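Local atomic coordinates of putative sugar binding protein (Bacteroides vulgatus ATCC 8482, PDB entry 3KEZ), a protein that probably binds sugars at the outer membrane as a member of the SusD family of nutrient-binding proteins, and carries a bound calcium ion. Residues C92-L96 and A119-R123; L127-T131 and C169-I173; K190-N194 and L256-V260; V193-A197 and G225-Y231; G230-W234 and R336-Y341. All coordinates share one frame; numbering follows the deposited sequence.

Interaction 1. Residues C92-L96 and A119-R123; sequences CNLIL and ALAIR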
# COMPACT_ATOMS: atom_id res chain seq x y z
N CYS A 92 0.82 14.07 12.72
CA CYS A 92 -0.38 13.43 13.24
C CYS A 92 -0.45 13.61 14.75
O CYS A 92 -1.49 13.95 15.26
CB CYS A 92 -0.41 11.94 12.92
SG CYS A 92 -0.63 11.55 11.14
N ASN A 93 0.66 13.36 15.45
CA ASN A 93 0.78 13.60 16.90
C ASN A 93 0.48 15.02 17.28
O ASN A 93 -0.24 15.26 18.25
CB ASN A 93 2.19 13.23 17.39
CG ASN A 93 2.47 11.74 17.25
OD1 ASN A 93 1.54 10.96 16.99
ND2 ASN A 93 3.73 11.33 17.41
N LEU A 94 1.01 15.98 16.52
CA LEU A 94 0.69 17.39 16.73
C LEU A 94 -0.81 17.59 16.73
O LEU A 94 -1.36 18.24 17.65
CB LEU A 94 1.35 18.28 15.67
CG LEU A 94 1.08 19.79 15.79
CD1 LEU A 94 1.61 20.37 17.11
CD2 LEU A 94 1.67 20.53 14.60
N ILE A 95 -1.49 17.03 15.74
CA ILE A 95 -2.94 17.16 15.67
C ILE A 95 -3.58 16.49 16.88
O ILE A 95 -4.45 17.07 17.55
CB ILE A 95 -3.53 16.52 14.38
CG1 ILE A 95 -3.28 17.43 13.19
CG2 ILE A 95 -5.07 16.25 14.53
CD1 ILE A 95 -3.46 16.73 11.80
N LEU A 96 -3.16 15.26 17.15
CA LEU A 96 -3.88 14.42 18.12
C LEU A 96 -3.73 14.94 19.55
O LEU A 96 -4.66 14.82 20.33
CB LEU A 96 -3.48 12.94 17.97
CG LEU A 96 -4.02 12.36 16.66
CD1 LEU A 96 -3.45 10.98 16.37
CD2 LEU A 96 -5.61 12.41 16.67
N ALA A 119 -6.16 11.98 11.04
CA ALA A 119 -4.87 11.93 11.73
C ALA A 119 -4.56 10.56 12.32
O ALA A 119 -3.43 10.06 12.20
CB ALA A 119 -4.82 12.99 12.81
N LEU A 120 -5.57 9.94 12.94
CA LEU A 120 -5.47 8.59 13.48
C LEU A 120 -5.23 7.54 12.37
O LEU A 120 -4.34 6.72 12.51
CB LEU A 120 -6.73 8.22 14.26
CG LEU A 120 -6.80 8.84 15.66
CD1 LEU A 120 -8.19 8.77 16.25
CD2 LEU A 120 -5.77 8.14 16.57
N ALA A 121 -6.02 7.58 11.30
CA ALA A 121 -5.83 6.64 10.19
C ALA A 121 -4.45 6.74 9.55
O ALA A 121 -3.79 5.74 9.32
CB ALA A 121 -6.96 6.83 9.14
N ILE A 122 -4.00 7.97 9.32
CA ILE A 122 -2.71 8.25 8.76
C ILE A 122 -1.59 7.76 9.68
O ILE A 122 -0.69 7.13 9.23
CB ILE A 122 -2.55 9.74 8.40
CG1 ILE A 122 -3.46 10.05 7.21
CG2 ILE A 122 -1.13 10.09 7.96
CD1 ILE A 122 -3.70 11.55 6.94
N ARG A 123 -1.69 8.01 10.99
CA ARG A 123 -0.67 7.51 11.91
C ARG A 123 -0.59 5.98 11.89
O ARG A 123 0.50 5.43 11.95
CB ARG A 123 -0.87 8.01 13.34
CG ARG A 123 0.33 7.71 14.26
CD ARG A 123 0.20 8.49 15.57
NE ARG A 123 -0.91 8.00 16.38
CZ ARG A 123 -1.30 8.51 17.56
NH1 ARG A 123 -0.67 9.56 18.08
NH2 ARG A 123 -2.31 7.94 18.21

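Interaction 2. Residues L127-T131 and C169-I173; sequences LFDLT and CYTEI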
# COMPACT_ATOMS: atom_id res chain seq x y z
N LEU A 127 2.72 3.98 10.64
CA LEU A 127 3.40 3.05 11.54
C LEU A 127 3.33 1.62 10.96
O LEU A 127 4.29 0.87 11.06
CB LEU A 127 2.87 3.10 12.98
CG LEU A 127 3.50 2.16 14.05
CD1 LEU A 127 4.99 2.36 14.10
CD2 LEU A 127 2.83 2.42 15.42
N PHE A 128 2.22 1.27 10.30
CA PHE A 128 2.13 -0.04 9.62
C PHE A 128 3.22 -0.17 8.54
O PHE A 128 3.92 -1.19 8.47
CB PHE A 128 0.73 -0.26 9.04
CG PHE A 128 0.55 -1.56 8.29
CD1 PHE A 128 0.71 -2.78 8.92
CD2 PHE A 128 0.16 -1.57 6.94
CE1 PHE A 128 0.48 -3.98 8.23
CE2 PHE A 128 -0.03 -2.74 6.26
CZ PHE A 128 0.09 -3.94 6.90
N ASP A 129 3.40 0.88 7.73
CA ASP A 129 4.44 0.83 6.72
C ASP A 129 5.83 0.72 7.33
O ASP A 129 6.66 -0.07 6.87
CB ASP A 129 4.33 2.01 5.72
CG ASP A 129 3.43 1.70 4.56
OD1 ASP A 129 3.59 0.58 4.02
OD2 ASP A 129 2.54 2.52 4.19
N LEU A 130 6.11 1.48 8.39
CA LEU A 130 7.41 1.35 9.03
C LEU A 130 7.58 -0.09 9.55
O LEU A 130 8.63 -0.67 9.42
CB LEU A 130 7.60 2.36 10.19
CG LEU A 130 7.93 3.83 9.86
CD1 LEU A 130 7.66 4.70 11.09
CD2 LEU A 130 9.36 3.98 9.43
N THR A 131 6.53 -0.66 10.11
CA THR A 131 6.65 -1.96 10.75
C THR A 131 6.86 -3.07 9.73
O THR A 131 7.68 -3.95 9.93
CB THR A 131 5.40 -2.21 11.63
OG1 THR A 131 5.32 -1.18 12.63
CG2 THR A 131 5.47 -3.60 12.33
N CYS A 169 3.81 -2.55 18.08
CA CYS A 169 3.46 -1.68 16.96
C CYS A 169 2.06 -1.98 16.42
O CYS A 169 1.31 -1.04 16.14
CB CYS A 169 4.50 -1.75 15.84
SG CYS A 169 6.09 -1.01 16.28
N TYR A 170 1.74 -3.26 16.25
CA TYR A 170 0.41 -3.66 15.76
C TYR A 170 -0.69 -3.20 16.72
O TYR A 170 -1.79 -2.80 16.27
CB TYR A 170 0.33 -5.18 15.52
CG TYR A 170 0.71 -5.60 14.10
CD1 TYR A 170 2.05 -5.65 13.68
CD2 TYR A 170 -0.29 -5.92 13.17
CE1 TYR A 170 2.39 -6.03 12.35
CE2 TYR A 170 0.03 -6.28 11.85
CZ TYR A 170 1.37 -6.34 11.45
OH TYR A 170 1.61 -6.70 10.14
N THR A 171 -0.41 -3.29 18.02
CA THR A 171 -1.38 -2.80 19.01
C THR A 171 -1.74 -1.34 18.71
O THR A 171 -2.91 -0.99 18.71
CB THR A 171 -0.85 -2.98 20.43
OG1 THR A 171 -0.65 -4.39 20.66
CG2 THR A 171 -1.80 -2.43 21.44
N GLU A 172 -0.72 -0.53 18.43
CA GLU A 172 -0.89 0.92 18.15
C GLU A 172 -1.56 1.15 16.81
O GLU A 172 -2.45 2.02 16.70
CB GLU A 172 0.46 1.65 18.20
CG GLU A 172 1.11 1.75 19.55
CD GLU A 172 0.15 2.14 20.68
OE1 GLU A 172 -0.62 3.12 20.54
OE2 GLU A 172 0.15 1.45 21.71
N ILE A 173 -1.14 0.38 15.80
CA ILE A 173 -1.68 0.47 14.44
C ILE A 173 -3.17 0.20 14.49
O ILE A 173 -3.97 1.00 14.01
CB ILE A 173 -1.00 -0.50 13.45
CG1 ILE A 173 0.47 -0.10 13.25
CG2 ILE A 173 -1.78 -0.50 12.09
CD1 ILE A 173 1.45 -1.23 12.76

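Interaction 3. Residues K190-N194 and L256-V260; sequences KGKVN and LFEIV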
# COMPACT_ATOMS: atom_id res chain seq x y z
N LYS A 190 -12.02 13.67 -1.74
CA LYS A 190 -11.05 13.53 -2.82
C LYS A 190 -9.66 13.77 -2.32
O LYS A 190 -9.36 14.85 -1.80
CB LYS A 190 -11.38 14.61 -3.87
CG LYS A 190 -10.47 14.67 -5.05
CD LYS A 190 -10.68 13.51 -5.94
CE LYS A 190 -9.92 13.70 -7.25
NZ LYS A 190 -10.23 12.57 -8.16
N GLY A 191 -8.78 12.79 -2.50
CA GLY A 191 -7.40 12.96 -2.04
C GLY A 191 -7.23 12.88 -0.54
O GLY A 191 -6.13 13.13 -0.03
N LYS A 192 -8.29 12.49 0.19
CA LYS A 192 -8.19 12.35 1.66
C LYS A 192 -8.68 10.97 2.12
O LYS A 192 -9.43 10.31 1.42
CB LYS A 192 -8.98 13.47 2.35
CG LYS A 192 -8.42 14.87 1.99
CD LYS A 192 -9.07 15.99 2.78
CE LYS A 192 -8.57 17.35 2.30
NZ LYS A 192 -7.15 17.25 1.88
N VAL A 193 -8.24 10.55 3.32
CA VAL A 193 -8.73 9.28 3.91
C VAL A 193 -10.12 9.43 4.44
O VAL A 193 -10.43 10.44 5.10
CB VAL A 193 -7.78 8.80 5.03
CG1 VAL A 193 -8.32 7.55 5.68
CG2 VAL A 193 -6.45 8.58 4.42
N ASN A 194 -10.97 8.46 4.13
CA ASN A 194 -12.34 8.40 4.70
C ASN A 194 -12.63 7.08 5.43
O ASN A 194 -11.73 6.23 5.57
CB ASN A 194 -13.43 8.80 3.68
CG ASN A 194 -13.77 7.73 2.72
OD1 ASN A 194 -13.30 6.62 2.87
ND2 ASN A 194 -14.63 8.03 1.73
N LEU A 256 -10.80 4.36 -2.83
CA LEU A 256 -11.24 4.80 -1.53
C LEU A 256 -10.24 5.77 -0.91
O LEU A 256 -10.58 6.58 -0.04
CB LEU A 256 -11.46 3.58 -0.63
CG LEU A 256 -12.41 2.50 -1.13
CD1 LEU A 256 -12.49 1.27 -0.11
CD2 LEU A 256 -13.83 3.06 -1.38
N PHE A 257 -8.98 5.67 -1.32
CA PHE A 257 -8.01 6.70 -0.96
C PHE A 257 -7.04 6.87 -2.11
O PHE A 257 -6.34 5.93 -2.51
CB PHE A 257 -7.29 6.36 0.34
CG PHE A 257 -6.20 7.36 0.73
CD1 PHE A 257 -6.42 8.73 0.63
CD2 PHE A 257 -5.02 6.92 1.29
CE1 PHE A 257 -5.46 9.64 1.03
CE2 PHE A 257 -4.04 7.83 1.69
CZ PHE A 257 -4.27 9.20 1.56
N GLU A 258 -7.03 8.11 -2.61
CA GLU A 258 -6.28 8.50 -3.80
C GLU A 258 -5.23 9.55 -3.39
O GLU A 258 -5.55 10.49 -2.65
CB GLU A 258 -7.27 9.08 -4.83
CG GLU A 258 -6.65 9.40 -6.19
CD GLU A 258 -7.66 9.73 -7.28
OE1 GLU A 258 -8.72 10.33 -7.01
OE2 GLU A 258 -7.35 9.42 -8.42
N ILE A 259 -3.96 9.33 -3.77
CA ILE A 259 -2.97 10.39 -3.73
C ILE A 259 -3.19 11.22 -5.00
O ILE A 259 -3.12 10.67 -6.13
CB ILE A 259 -1.50 9.89 -3.68
CG1 ILE A 259 -1.24 8.96 -2.46
CG2 ILE A 259 -0.52 11.06 -3.72
CD1 ILE A 259 -1.50 9.60 -1.07
N VAL A 260 -3.47 12.51 -4.81
CA VAL A 260 -3.71 13.46 -5.90
C VAL A 260 -2.42 14.22 -6.24
O VAL A 260 -1.88 14.95 -5.39
CB VAL A 260 -4.83 14.45 -5.56
CG1 VAL A 260 -5.02 15.48 -6.70
CG2 VAL A 260 -6.15 13.69 -5.30
O HOH W 1 -9.10 9.79 -1.67
O HOH W 2 -3.75 13.53 -1.93

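Interaction 4. Residues V193-A197 and G225-Y231; sequences VNRWA and GAEKEGY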
# COMPACT_ATOMS: atom_id res chain seq x y z
N VAL A 193 -8.24 10.55 3.32
CA VAL A 193 -8.73 9.28 3.91
C VAL A 193 -10.12 9.43 4.44
O VAL A 193 -10.43 10.44 5.10
CB VAL A 193 -7.78 8.80 5.03
CG1 VAL A 193 -8.32 7.55 5.68
CG2 VAL A 193 -6.45 8.58 4.42
N ASN A 194 -10.97 8.46 4.13
CA ASN A 194 -12.34 8.40 4.70
C ASN A 194 -12.63 7.08 5.43
O ASN A 194 -11.73 6.23 5.57
CB ASN A 194 -13.43 8.80 3.68
CG ASN A 194 -13.77 7.73 2.72
OD1 ASN A 194 -13.30 6.62 2.87
ND2 ASN A 194 -14.63 8.03 1.73
N ARG A 195 -13.84 6.92 5.96
CA ARG A 195 -14.11 5.74 6.78
C ARG A 195 -13.82 4.41 6.06
O ARG A 195 -13.22 3.47 6.63
CB ARG A 195 -15.54 5.75 7.30
CG ARG A 195 -15.80 4.68 8.35
CD ARG A 195 -17.24 4.74 8.86
NE ARG A 195 -17.56 6.08 9.31
CZ ARG A 195 -18.79 6.59 9.36
NH1 ARG A 195 -19.85 5.86 9.00
NH2 ARG A 195 -18.97 7.85 9.76
N TRP A 196 -14.24 4.32 4.81
CA TRP A 196 -14.16 3.07 4.06
C TRP A 196 -12.71 2.72 3.70
O TRP A 196 -12.30 1.56 3.80
CB TRP A 196 -15.07 3.10 2.83
CG TRP A 196 -16.36 3.81 3.10
CD1 TRP A 196 -16.82 4.91 2.45
CD2 TRP A 196 -17.32 3.53 4.13
NE1 TRP A 196 -18.03 5.32 2.99
CE2 TRP A 196 -18.35 4.48 4.02
CE3 TRP A 196 -17.41 2.56 5.14
CZ2 TRP A 196 -19.46 4.49 4.86
CZ3 TRP A 196 -18.50 2.59 6.00
CH2 TRP A 196 -19.52 3.53 5.84
N ALA A 197 -11.92 3.73 3.32
CA ALA A 197 -10.46 3.54 3.15
C ALA A 197 -9.84 3.01 4.44
O ALA A 197 -9.14 2.00 4.42
CB ALA A 197 -9.76 4.88 2.75
N GLY A 225 -20.57 -0.22 3.33
CA GLY A 225 -20.57 1.23 3.49
C GLY A 225 -20.16 2.01 2.25
O GLY A 225 -20.83 2.98 1.87
N ALA A 226 -19.06 1.60 1.62
CA ALA A 226 -18.57 2.28 0.40
C ALA A 226 -19.62 2.16 -0.70
O ALA A 226 -19.93 3.15 -1.39
CB ALA A 226 -17.25 1.72 -0.09
N GLU A 227 -20.18 0.97 -0.87
CA GLU A 227 -21.19 0.81 -1.93
C GLU A 227 -22.48 1.60 -1.63
O GLU A 227 -23.06 2.18 -2.54
CB GLU A 227 -21.41 -0.67 -2.29
CG GLU A 227 -20.09 -1.31 -2.88
CD GLU A 227 -20.22 -2.75 -3.26
OE1 GLU A 227 -21.29 -3.35 -2.97
OE2 GLU A 227 -19.27 -3.28 -3.90
N LYS A 228 -22.92 1.69 -0.37
CA LYS A 228 -24.05 2.60 -0.04
C LYS A 228 -23.71 4.05 -0.41
O LYS A 228 -24.56 4.83 -0.77
CB LYS A 228 -24.39 2.61 1.44
CG LYS A 228 -25.13 1.40 1.97
CD LYS A 228 -25.71 1.63 3.38
CE LYS A 228 -26.18 0.29 3.99
NZ LYS A 228 -27.55 0.37 4.61
N GLU A 229 -22.45 4.40 -0.27
CA GLU A 229 -21.98 5.74 -0.61
C GLU A 229 -21.84 5.96 -2.13
O GLU A 229 -21.70 7.11 -2.57
CB GLU A 229 -20.67 6.00 0.15
CG GLU A 229 -20.37 7.44 0.38
CD GLU A 229 -21.43 8.13 1.19
OE1 GLU A 229 -22.12 7.44 1.98
OE2 GLU A 229 -21.59 9.37 1.02
N GLY A 230 -21.93 4.90 -2.94
CA GLY A 230 -21.92 4.99 -4.40
C GLY A 230 -20.62 4.56 -5.07
O GLY A 230 -20.47 4.63 -6.30
N TYR A 231 -19.66 4.12 -4.27
CA TYR A 231 -18.48 3.50 -4.84
C TYR A 231 -18.90 2.15 -5.42
O TYR A 231 -19.83 1.52 -4.97
CB TYR A 231 -17.41 3.30 -3.77
CG TYR A 231 -16.83 4.54 -3.11
CD1 TYR A 231 -17.40 5.05 -1.94
CD2 TYR A 231 -15.66 5.14 -3.58
CE1 TYR A 231 -16.84 6.16 -1.27
CE2 TYR A 231 -15.09 6.26 -2.91
CZ TYR A 231 -15.68 6.74 -1.76
OH TYR A 231 -15.15 7.81 -1.10

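Interaction 5. Residues G230-W234 and R336-Y341; sequences GYALW and RLSEAY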
# COMPACT_ATOMS: atom_id res chain seq x y z
N GLY A 230 -21.93 4.90 -2.94
CA GLY A 230 -21.92 4.99 -4.40
C GLY A 230 -20.62 4.56 -5.07
O GLY A 230 -20.47 4.63 -6.30
N TYR A 231 -19.66 4.12 -4.27
CA TYR A 231 -18.48 3.50 -4.84
C TYR A 231 -18.90 2.15 -5.42
O TYR A 231 -19.83 1.52 -4.97
CB TYR A 231 -17.41 3.30 -3.77
CG TYR A 231 -16.83 4.54 -3.11
CD1 TYR A 231 -17.40 5.05 -1.94
CD2 TYR A 231 -15.66 5.14 -3.58
CE1 TYR A 231 -16.84 6.16 -1.27
CE2 TYR A 231 -15.09 6.26 -2.91
CZ TYR A 231 -15.68 6.74 -1.76
OH TYR A 231 -15.15 7.81 -1.10
N ALA A 232 -18.22 1.72 -6.46
CA ALA A 232 -18.54 0.45 -7.06
C ALA A 232 -17.28 -0.01 -7.75
O ALA A 232 -16.49 0.81 -8.24
CB ALA A 232 -19.75 0.58 -8.04
N LEU A 233 -17.06 -1.32 -7.75
CA LEU A 233 -15.99 -1.91 -8.53
C LEU A 233 -16.12 -1.44 -9.98
O LEU A 233 -17.23 -1.40 -10.56
CB LEU A 233 -16.07 -3.45 -8.48
CG LEU A 233 -15.77 -4.20 -7.17
CD1 LEU A 233 -15.96 -5.75 -7.40
CD2 LEU A 233 -14.41 -3.88 -6.66
N TRP A 234 -14.99 -1.05 -10.55
CA TRP A 234 -14.94 -0.71 -11.98
C TRP A 234 -15.43 -1.88 -12.81
O TRP A 234 -14.98 -3.01 -12.62
CB TRP A 234 -13.50 -0.36 -12.39
CG TRP A 234 -13.01 0.97 -11.89
CD1 TRP A 234 -13.74 2.14 -11.78
CD2 TRP A 234 -11.70 1.29 -11.47
NE1 TRP A 234 -12.94 3.15 -11.28
CE2 TRP A 234 -11.69 2.64 -11.07
CE3 TRP A 234 -10.52 0.54 -11.35
CZ2 TRP A 234 -10.55 3.26 -10.60
CZ3 TRP A 234 -9.41 1.17 -10.88
CH2 TRP A 234 -9.43 2.51 -10.52
N ARG A 336 -8.16 0.67 -2.80
CA ARG A 336 -9.24 0.39 -3.71
C ARG A 336 -10.27 -0.58 -3.14
O ARG A 336 -9.89 -1.53 -2.42
CB ARG A 336 -8.68 -0.24 -4.99
CG ARG A 336 -7.80 0.69 -5.81
CD ARG A 336 -7.78 0.28 -7.28
NE ARG A 336 -6.99 -0.91 -7.53
CZ ARG A 336 -7.40 -2.05 -8.12
NH1 ARG A 336 -8.65 -2.24 -8.49
NH2 ARG A 336 -6.52 -3.03 -8.31
N LEU A 337 -11.55 -0.38 -3.50
CA LEU A 337 -12.61 -1.32 -3.13
C LEU A 337 -12.31 -2.77 -3.51
O LEU A 337 -12.68 -3.67 -2.76
CB LEU A 337 -13.93 -0.93 -3.74
CG LEU A 337 -15.17 -1.65 -3.23
CD1 LEU A 337 -15.44 -1.44 -1.70
CD2 LEU A 337 -16.38 -1.14 -4.05
N SER A 338 -11.61 -2.99 -4.63
CA SER A 338 -11.20 -4.33 -5.04
C SER A 338 -10.41 -5.04 -3.93
O SER A 338 -10.57 -6.23 -3.75
CB SER A 338 -10.36 -4.30 -6.34
OG SER A 338 -11.10 -3.97 -7.50
N GLU A 339 -9.56 -4.30 -3.20
CA GLU A 339 -8.82 -4.89 -2.09
C GLU A 339 -9.76 -5.30 -0.93
O GLU A 339 -9.54 -6.37 -0.33
CB GLU A 339 -7.66 -4.03 -1.55
CG GLU A 339 -6.80 -4.79 -0.49
CD GLU A 339 -5.94 -3.92 0.38
OE1 GLU A 339 -5.81 -2.72 0.08
OE2 GLU A 339 -5.34 -4.45 1.37
N ALA A 340 -10.78 -4.50 -0.61
CA ALA A 340 -11.72 -4.95 0.41
C ALA A 340 -12.32 -6.28 0.01
O ALA A 340 -12.41 -7.16 0.85
CB ALA A 340 -12.81 -3.93 0.76
N TYR A 341 -12.69 -6.45 -1.27
CA TYR A 341 -13.24 -7.75 -1.72
C TYR A 341 -12.24 -8.89 -1.50
O TYR A 341 -12.61 -9.95 -1.01
CB TYR A 341 -13.66 -7.71 -3.18
CG TYR A 341 -15.06 -7.20 -3.38
CD1 TYR A 341 -15.34 -5.83 -3.34
CD2 TYR A 341 -16.10 -8.07 -3.65
CE1 TYR A 341 -16.64 -5.36 -3.49
CE2 TYR A 341 -17.39 -7.62 -3.83
CZ TYR A 341 -17.66 -6.26 -3.74
OH TYR A 341 -18.94 -5.80 -3.92

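Interaction 1. Residues C92-L96 and A119-R123
Cys92 and Ala119 bring helices 80-96 and 109-134 closest together, with their CA atoms 5.0 Å apart in a nearly antiparallel pair (149° between the short axes). This end is tight. The Cys92 sulfur points at the turn 119-123, with SG 3.5 Å from Ile122 CG2, while the Ala119 methyl sits against both Ile95 CG2 (3.7 Å) and Leu96 CG. The solvent side lies around partly exposed Leu96, whose CD1 lies over one face of the Arg123 guanidinium, 3.5 Å from CZ, and also meets Leu120 CD2. With CG anti to the backbone N (chi1 -169°) and a bend at chi3, Arg123 turns NH1 back to Asn93, where a nearly straight bond of 2.8 Å to OD1 (169° at the hydrogen) lies in the guanidinium plane. Its NE forms a salt bridge with Asp176 of helix 166-183, and Asn93 ND2 is held by the carbonyls of Val151 and Glu153. A leucine at Arg123 would probably leave Asn93 OD1 without this donor and Asp176 without its countercharge. In this TPR-like helical region the buried charge is thus met in plane by Asn93 and at NE by Asp176, while one face takes an apolar contact.

Interaction 2. Residues L127-T131 and C169-I173
Ile173 lays its CD1 methyl against the backbone of Phe128, 3.4 Å from CA, and its CG1 against Leu127 CG at 3.9 Å. Leu127 and Ile173 meet at a slant: Leu127, its CG trans to the amide nitrogen (chi1 180°), reaches over the partner helix until CD2 rests on Glu172 CB at 3.7 Å. The carboxylate of Glu172 turns elsewhere, to Lys152. On the other flank Phe128 presents a ring edge to Tyr170, whose OH lies close to the Phe128 ring plane, 3.5 Å from CE1. The short axes of the two segments, on helices 109-134 and 166-183, lie 9.8 Å apart at 156°, an antiparallel helix pair of the TPR-like α-helical part of a SusD-family protein. Further along, Thr131 faces Cys169, OG1 lying 3.4 Å from CB, while its CG2 methyl touches Tyr170 CE1. The Thr131 hydroxyl is turned back onto its own helix, donating to Leu127 O (2.8 Å) from above the carbonyl plane; Thr131 N reaches the same oxygen from the opposite face, so the buried hydroxyl is satisfied without a partner across the interface. Val205 of helix 195-209 covers Phe128, Tyr170 and Ile173, and Tyr208 meets Phe128 edge-to-face.

Interaction 3. Residues K190-N194 and L256-V260
Val193 sets its CG2 methyl squarely over the ring of Phe257, 3.5 Å from the centroid and 5° off the normal, a CH-pi contact. The same ring has Gly191 O near its plane at the edge. Gly191 packs by its backbone: CA lies 3.1 Å from Glu258 O in a CA-H...O contact, the buried oxygen having no conventional hydrogen-bond donor in the model, and on another side it meets Val260 CG2 at 3.6 Å. A side chain here would run into that methyl, and the positive phi (74°) also suits glycine. At the outer end Lys190, bent at chi2, brings NZ to 2.9 Å from Glu258 OE1 in a salt bridge on the syn side of the carboxylate.

Two waters fill in where no direct backbone bond forms. One accepts from Glu258 N (2.8 Å) and donates to Lys192 O; the other links Gly191 O with Val260 N. In the next shell, Phe257 leans on Tyr31 and Met34 of helix 20-34, and Leu256 and Phe257 both pair with Ile335 in a classic beta bulge of the strand 255-259. Lys190 NZ is also held by Asp246 and the carbonyl of Ala247. Glu258 OE2 takes a hydrogen bond from Asn331, a calcium ligand. One carboxylate therefore joins the loop 190-194 to a residue of the calcium site; its charge is probably balanced in part by Lys190, which Asp246 shares, while the Asn331 amide adds a hydrogen bond.

Interaction 4. Residues V193-A197 and G225-Y231
Trp196 and Ala226 stand nearest in backbone, with CA atoms 5.8 Å apart, where the first turn of helix 195-209 meets the last turns of helix 212-229. Asn194 is the N-cap of the first helix: OD1 accepts from Ala197 N at 3.2 Å, almost in line with its C=O bond, and weakly from Trp196 N. The second helix ends in a Schellman motif, in which Gly230 adopts a positive phi of 105° and Tyr231 N bonds back to Ala226 O.

The indole lies flat on the backbone of that second helix. Gly225 CA sits over the six-membered ring, 3.5 Å from its centroid in a CH-pi contact, and Ala226 N lies over the same face, 3.6 Å from Trp196 CD2. A side chain at Gly225 would strike the ring, so the close approach depends on glycine. Tyr231 CE1 comes to Trp196 CD1 at 3.9 Å. Tyr231 OH receives a weak bond from Asn194 ND2 (2.9 Å), the Asn194 amide standing nearly perpendicular to the Tyr231 ring; the stronger partner of ND2 is Asp187 O. The indole NE1 thus has its N-H satisfied by Gly186 O of the preceding loop, while one face rests on the glycine backbone.

Interaction 5. Residues G230-W234 and R336-Y341
Leu233 carries the contact between the loop 230-234 and the start of helix 337-350. Its backbone N already touches the helix, lying 3.8 Å from Leu337 CD2. From CB, with CG anti to the carbonyl carbon (chi1 -69°), the side chain runs toward Tyr341, and CG reaches its ring at CE1, 4.0 Å away. There it forks. CD1 settles over the face of the Tyr341 ring, 4.0 Å from the centroid and 10° off the normal, a CH-pi contact. CD2 drops into the first turn of the helix, where it meets Ser338 OG at 3.4 Å and Leu337 CG at 4.2 Å. Shortening Leu233 to an alanine would probably uncover this face of the tyrosine ring and open a gap over Leu337 and Ser338 where CD2 now packs.

Next along the loop, Trp234 CZ3 comes to 4.1 Å from Arg336 CD, the indole and guanidinium planes nearly parallel at 7°. The guanidinium is held by salt bridges to Glu395, Glu254 and Glu391, and Ser338 OG bonds to Glu254. Arg336 is the N-cap residue where strand 332-336 gives way to the helix. Ile364 and Arg367 of helix 354-368 also pack on Leu233, while Tyr341 OH bonds Glu227 of helix 212-229, so the loop leaving that helix lies across the beginning of helix 337-350, between helices 212-229 and 354-368.

From the N terminus, interaction 1 closes the short loop between helices 80-96 and 109-134, and interaction 2 follows in series, carrying the far part of helix 109-134 onto helix 166-183. Interactions 3 and 4 both start from the loop before helix 195-209 and share Val193 and Asn194; interaction 4 closes the shorter loop and interaction 3 the longer one from the same start. Interaction 5 begins where interaction 4 ends, at Gly230 and Tyr231, and crosses interaction 3 to reach helix 337-350. Ala121 against Val193 links the early helices to this group, while Leu256 touches Tyr231 and Leu337, joining the strand 255-259 to the loop after helix 212-229 and to helix 337-350.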